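Local structure of lipolytic enzyme, G-D-S-L family (7BR2) at residues Phe226-Asn239 / Glu299-Lys311. The protein is a serine esterase of the SGNH (GDSL) hydrolase family that metabolizes the drug diltiazem in a gut bacterium. Numbering follows the deposited sequence.
Sequences FAGKDVANMEINAN and EMNTELLKVTGLK
Met234 and Leu305 meet on the buried side of a parallel strand pair, 232-237 beside 303-308, at the middle of a four-stranded mixed sheet, apart from the five-stranded parallel sheet of the SGNH fold. Their side chains cross obliquely: wedged between backbone N and carbonyl carbon (chi1 69°), Met234 CG sits 3.6 Å from Leu305 CD1, and the bend at the thioether then turns Met234 CE to 3.5 Å from Leu304 O. Ile236 CD1 reaches Leu305 CD1 at 4.3 Å. On the other face, Glu235 and Lys306 run side by side, with Glu235 CG 3.7 Å from Lys306 CD; a late bend at chi3 (-76°) leaves Lys306 NZ in a long salt bridge, 3.9 Å from Glu235 OE1. Cutting Glu235 back to an alanine is likely to leave the Lys306 ammonium without this carboxylate and uncover the Lys306 methylenes that Glu235 CG lies against. Between the two faces the backbones are laced in parallel fashion: Met234 N gives a straight bond to Leu304 O, Met234 O takes Lys306 N, and Lys306 O takes Ile236 N. Before the strands, the extended Met300 chain sets its CE 4.0 Å from Ala227 CB, and Gly228 N donates to Glu299 O at 2.8 Å. Strands 242-247 and 335-336 flank the pair, while Tyr265 and Phe263 touch Met234 and Ile236, respectively. On helix 210-223, Leu221 touches Met300 and Tyr218 OH hydrogen-bonds Glu299 OE1.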
loop_
_atom_site.group_PDB
_atom_site.type_symbol
_atom_site.label_atom_id
_atom_site.label_comp_id
_atom_site.label_asym_id
_atom_site.label_seq_id
_atom_site.Cartn_x
_atom_site.Cartn_y
_atom_site.Cartn_z
ATOM N N PHE A 226 1.645 6.520 -12.288
ATOM C CA PHE A 226 0.922 7.615 -11.653
ATOM C C PHE A 226 1.829 8.721 -11.125
ATOM O O PHE A 226 1.317 9.748 -10.661
ATOM C CB PHE A 226 0.071 7.079 -10.492
ATOM C CG PHE A 226 -0.943 6.049 -10.911
ATOM C CD1 PHE A 226 -1.757 6.263 -12.017
ATOM C CD2 PHE A 226 -1.063 4.856 -10.213
ATOM C CE1 PHE A 226 -2.683 5.311 -12.413
ATOM C CE2 PHE A 226 -1.982 3.897 -10.601
ATOM C CZ PHE A 226 -2.792 4.119 -11.702
ATOM N N ALA A 227 3.148 8.527 -11.141
ATOM C CA ALA A 227 4.057 9.551 -10.637
ATOM C C ALA A 227 4.082 10.743 -11.584
ATOM O O ALA A 227 4.309 10.589 -12.789
ATOM C CB ALA A 227 5.461 8.980 -10.459
ATOM N N GLY A 228 3.847 11.928 -11.042
ATOM C CA GLY A 228 3.803 13.136 -11.834
ATOM C C GLY A 228 2.416 13.580 -12.234
ATOM O O GLY A 228 2.274 14.650 -12.847
ATOM N N LYS A 229 1.397 12.782 -11.947
ATOM C CA LYS A 229 0.032 13.149 -12.273
ATOM C C LYS A 229 -0.663 13.801 -11.087
ATOM O O LYS A 229 -0.607 13.307 -9.955
ATOM C CB LYS A 229 -0.729 11.922 -12.776
ATOM C CG LYS A 229 -0.165 11.428 -14.103
ATOM C CD LYS A 229 -0.968 10.279 -14.674
ATOM C CE LYS A 229 -0.316 9.723 -15.941
ATOM N NZ LYS A 229 -0.944 8.430 -16.384
ATOM N N ASP A 230 -1.319 14.918 -11.360
ATOM C CA ASP A 230 -1.843 15.800 -10.332
ATOM C C ASP A 230 -3.245 15.370 -9.942
ATOM O O ASP A 230 -4.018 14.882 -10.770
ATOM C CB ASP A 230 -1.906 17.236 -10.859
ATOM C CG ASP A 230 -0.583 17.957 -10.767
ATOM O OD1 ASP A 230 0.305 17.497 -10.037
ATOM O OD2 ASP A 230 -0.427 18.984 -11.462
ATOM N N VAL A 231 -3.585 15.608 -8.679
ATOM C CA VAL A 231 -4.969 15.452 -8.248
ATOM C C VAL A 231 -5.867 16.369 -9.066
ATOM O O VAL A 231 -6.834 15.931 -9.700
ATOM C CB VAL A 231 -5.099 15.750 -6.744
ATOM C CG1 VAL A 231 -6.542 15.611 -6.302
ATOM C CG2 VAL A 231 -4.158 14.865 -5.926
ATOM N N ALA A 232 -5.522 17.651 -9.093
ATOM C CA ALA A 232 -6.157 18.642 -9.946
ATOM C C ALA A 232 -5.206 19.826 -10.040
ATOM O O ALA A 232 -4.342 20.024 -9.183
ATOM C CB ALA A 232 -7.528 19.072 -9.410
ATOM N N ASN A 233 -5.353 20.596 -11.107
ATOM C CA ASN A 233 -4.472 21.736 -11.366
ATOM C C ASN A 233 -5.350 22.858 -11.904
ATOM O O ASN A 233 -5.788 22.816 -13.058
ATOM C CB ASN A 233 -3.365 21.351 -12.348
ATOM C CG ASN A 233 -2.162 22.292 -12.287
ATOM O OD1 ASN A 233 -2.245 23.390 -11.753
ATOM N ND2 ASN A 233 -1.045 21.864 -12.865
ATOM N N MET A 234 -5.645 23.840 -11.062
ATOM C CA MET A 234 -6.493 24.947 -11.473
ATOM C C MET A 234 -5.717 26.256 -11.362
ATOM O O MET A 234 -4.968 26.480 -10.401
ATOM C CB MET A 234 -7.775 25.023 -10.644
ATOM C CG MET A 234 -7.537 25.438 -9.217
ATOM S SD MET A 234 -8.822 24.868 -8.113
ATOM C CE MET A 234 -7.909 23.614 -7.222
ATOM N N GLU A 235 -5.908 27.108 -12.363
ATOM C CA GLU A 235 -5.314 28.434 -12.411
ATOM C C GLU A 235 -6.404 29.418 -12.786
ATOM O O GLU A 235 -6.991 29.304 -13.871
ATOM C CB GLU A 235 -4.171 28.520 -13.422
ATOM C CG GLU A 235 -3.370 29.813 -13.318
ATOM C CD GLU A 235 -2.291 29.935 -14.385
ATOM O OE1 GLU A 235 -1.709 28.905 -14.800
ATOM O OE2 GLU A 235 -2.030 31.078 -14.814
ATOM N N ILE A 236 -6.665 30.367 -11.885
ATOM C CA ILE A 236 -7.648 31.428 -12.065
ATOM C C ILE A 236 -6.927 32.769 -12.132
ATOM O O ILE A 236 -6.169 33.125 -11.219
ATOM C CB ILE A 236 -8.690 31.431 -10.931
ATOM C CG1 ILE A 236 -9.592 30.194 -11.002
ATOM C CG2 ILE A 236 -9.473 32.737 -10.928
ATOM C CD1 ILE A 236 -9.076 28.985 -10.264
ATOM N N ASN A 237 -7.184 33.525 -13.195
ATOM C CA ASN A 237 -6.731 34.907 -13.264
ATOM C C ASN A 237 -7.809 35.817 -12.692
ATOM O O ASN A 237 -8.925 35.881 -13.219
ATOM C CB ASN A 237 -6.350 35.285 -14.699
ATOM C CG ASN A 237 -5.920 36.742 -14.824
ATOM O OD1 ASN A 237 -6.723 37.652 -14.618
ATOM N ND2 ASN A 237 -4.630 36.965 -15.061
ATOM N N ALA A 238 -7.461 36.539 -11.625
ATOM C CA ALA A 238 -8.458 37.327 -10.913
ATOM C C ALA A 238 -8.963 38.504 -11.738
ATOM O O ALA A 238 -10.148 38.840 -11.664
ATOM C CB ALA A 238 -7.887 37.812 -9.580
ATOM N N ASN A 239 -8.111 39.106 -12.566
ATOM C CA ASN A 239 -8.553 40.273 -13.320
ATOM C C ASN A 239 -9.397 39.915 -14.538
ATOM O O ASN A 239 -10.169 40.757 -15.008
ATOM C CB ASN A 239 -7.347 41.099 -13.766
ATOM C CG ASN A 239 -6.425 41.466 -12.610
ATOM O OD1 ASN A 239 -5.205 41.347 -12.721
ATOM N ND2 ASN A 239 -7.007 41.922 -11.495
ATOM N N GLU A 299 4.824 14.289 -6.378
ATOM C CA GLU A 299 4.580 13.414 -7.519
ATOM C C GLU A 299 3.166 12.846 -7.556
ATOM O O GLU A 299 2.650 12.572 -8.650
ATOM C CB GLU A 299 5.591 12.261 -7.541
ATOM C CG GLU A 299 7.002 12.734 -7.826
ATOM C CD GLU A 299 8.022 11.619 -7.924
ATOM O OE1 GLU A 299 7.623 10.448 -8.091
ATOM O OE2 GLU A 299 9.231 11.913 -7.816
ATOM N N MET A 300 2.516 12.686 -6.400
ATOM C CA MET A 300 1.244 11.971 -6.349
ATOM C C MET A 300 0.170 12.615 -5.492
ATOM O O MET A 300 -0.951 12.104 -5.482
ATOM C CB MET A 300 1.443 10.535 -5.856
ATOM C CG MET A 300 2.164 9.656 -6.830
ATOM S SD MET A 300 2.292 7.955 -6.245
ATOM C CE MET A 300 3.404 7.310 -7.499
ATOM N N ASN A 301 0.455 13.678 -4.758
ATOM C CA ASN A 301 -0.565 14.305 -3.935
ATOM C C ASN A 301 -0.532 15.813 -4.098
ATOM O O ASN A 301 -0.448 16.562 -3.128
ATOM C CB ASN A 301 -0.429 13.912 -2.470
ATOM C CG ASN A 301 -1.761 13.919 -1.758
ATOM O OD1 ASN A 301 -2.810 13.996 -2.398
ATOM N ND2 ASN A 301 -1.731 13.881 -0.435
ATOM N N THR A 302 -0.623 16.281 -5.348
ATOM C CA THR A 302 -0.654 17.710 -5.661
ATOM C C THR A 302 -2.034 18.104 -6.193
ATOM O O THR A 302 -2.402 17.754 -7.322
ATOM C CB THR A 302 0.443 18.060 -6.664
ATOM O OG1 THR A 302 1.719 17.881 -6.041
ATOM C CG2 THR A 302 0.312 19.503 -7.113
ATOM N N GLU A 303 -2.777 18.851 -5.380
ATOM C CA GLU A 303 -4.053 19.458 -5.749
ATOM C C GLU A 303 -3.806 20.965 -5.789
ATOM O O GLU A 303 -4.044 21.690 -4.814
ATOM C CB GLU A 303 -5.162 19.069 -4.739
ATOM C CG GLU A 303 -6.551 19.555 -5.115
ATOM C CD GLU A 303 -7.598 19.304 -4.030
ATOM O OE1 GLU A 303 -7.242 18.886 -2.902
ATOM O OE2 GLU A 303 -8.796 19.526 -4.317
ATOM N N LEU A 304 -3.323 21.444 -6.933
ATOM C CA LEU A 304 -2.705 22.765 -7.001
ATOM C C LEU A 304 -3.744 23.852 -7.245
ATOM O O LEU A 304 -4.525 23.777 -8.199
ATOM C CB LEU A 304 -1.634 22.802 -8.089
ATOM C CG LEU A 304 -0.677 23.992 -7.939
ATOM C CD1 LEU A 304 0.240 23.855 -6.714
ATOM C CD2 LEU A 304 0.144 24.193 -9.207
ATOM N N LEU A 305 -3.751 24.863 -6.381
ATOM C CA LEU A 305 -4.567 26.053 -6.587
ATOM C C LEU A 305 -3.657 27.243 -6.886
ATOM O O LEU A 305 -2.857 27.657 -6.035
ATOM C CB LEU A 305 -5.458 26.336 -5.379
ATOM C CG LEU A 305 -6.124 27.714 -5.401
ATOM C CD1 LEU A 305 -7.083 27.852 -6.578
ATOM C CD2 LEU A 305 -6.856 27.971 -4.079
ATOM N N LYS A 306 -3.788 27.788 -8.094
ATOM C CA LYS A 306 -3.017 28.941 -8.540
ATOM C C LYS A 306 -3.989 30.053 -8.898
ATOM O O LYS A 306 -4.831 29.885 -9.787
ATOM C CB LYS A 306 -2.135 28.591 -9.748
ATOM C CG LYS A 306 -1.038 29.611 -10.009
ATOM C CD LYS A 306 -0.265 29.327 -11.274
ATOM C CE LYS A 306 0.705 28.177 -11.075
ATOM N NZ LYS A 306 1.047 27.561 -12.380
ATOM N N VAL A 307 -3.838 31.200 -8.242
ATOM C CA VAL A 307 -4.666 32.370 -8.495
ATOM C C VAL A 307 -3.693 33.496 -8.808
ATOM O O VAL A 307 -3.074 34.065 -7.903
ATOM C CB VAL A 307 -5.556 32.733 -7.305
ATOM C CG1 VAL A 307 -6.495 33.878 -7.666
ATOM C CG2 VAL A 307 -6.308 31.508 -6.813
ATOM N N THR A 308 -3.544 33.820 -10.080
ATOM C CA THR A 308 -2.702 34.937 -10.495
ATOM C C THR A 308 -3.632 36.115 -10.723
ATOM O O THR A 308 -4.467 36.068 -11.625
ATOM C CB THR A 308 -1.930 34.627 -11.774
ATOM O OG1 THR A 308 -2.867 34.523 -12.847
ATOM C CG2 THR A 308 -1.185 33.306 -11.649
ATOM N N GLY A 309 -3.359 37.217 -10.051
ATOM C CA GLY A 309 -4.249 38.355 -10.014
ATOM C C GLY A 309 -3.819 39.237 -8.874
ATOM O O GLY A 309 -2.653 39.203 -8.491
ATOM N N LEU A 310 -4.729 40.053 -8.349
ATOM C CA LEU A 310 -4.356 41.054 -7.353
ATOM C C LEU A 310 -3.576 40.491 -6.182
ATOM O O LEU A 310 -3.624 39.277 -5.922
ATOM C CB LEU A 310 -5.603 41.758 -6.847
ATOM C CG LEU A 310 -6.292 42.693 -7.832
ATOM C CD1 LEU A 310 -7.239 43.426 -6.946
ATOM C CD2 LEU A 310 -5.368 43.687 -8.598
ATOM N N LYS A 311 -2.848 41.355 -5.482
ATOM C CA LYS A 311 -1.874 40.920 -4.501
ATOM C C LYS A 311 -2.210 41.538 -3.137
ATOM O O LYS A 311 -3.179 42.287 -2.978
ATOM C CB LYS A 311 -0.458 41.294 -4.965
ATOM C CG LYS A 311 -0.135 40.901 -6.427
ATOM C CD LYS A 311 0.544 39.527 -6.556
ATOM C CE LYS A 311 0.580 39.043 -8.004
ATOM N NZ LYS A 311 1.709 38.085 -8.227
#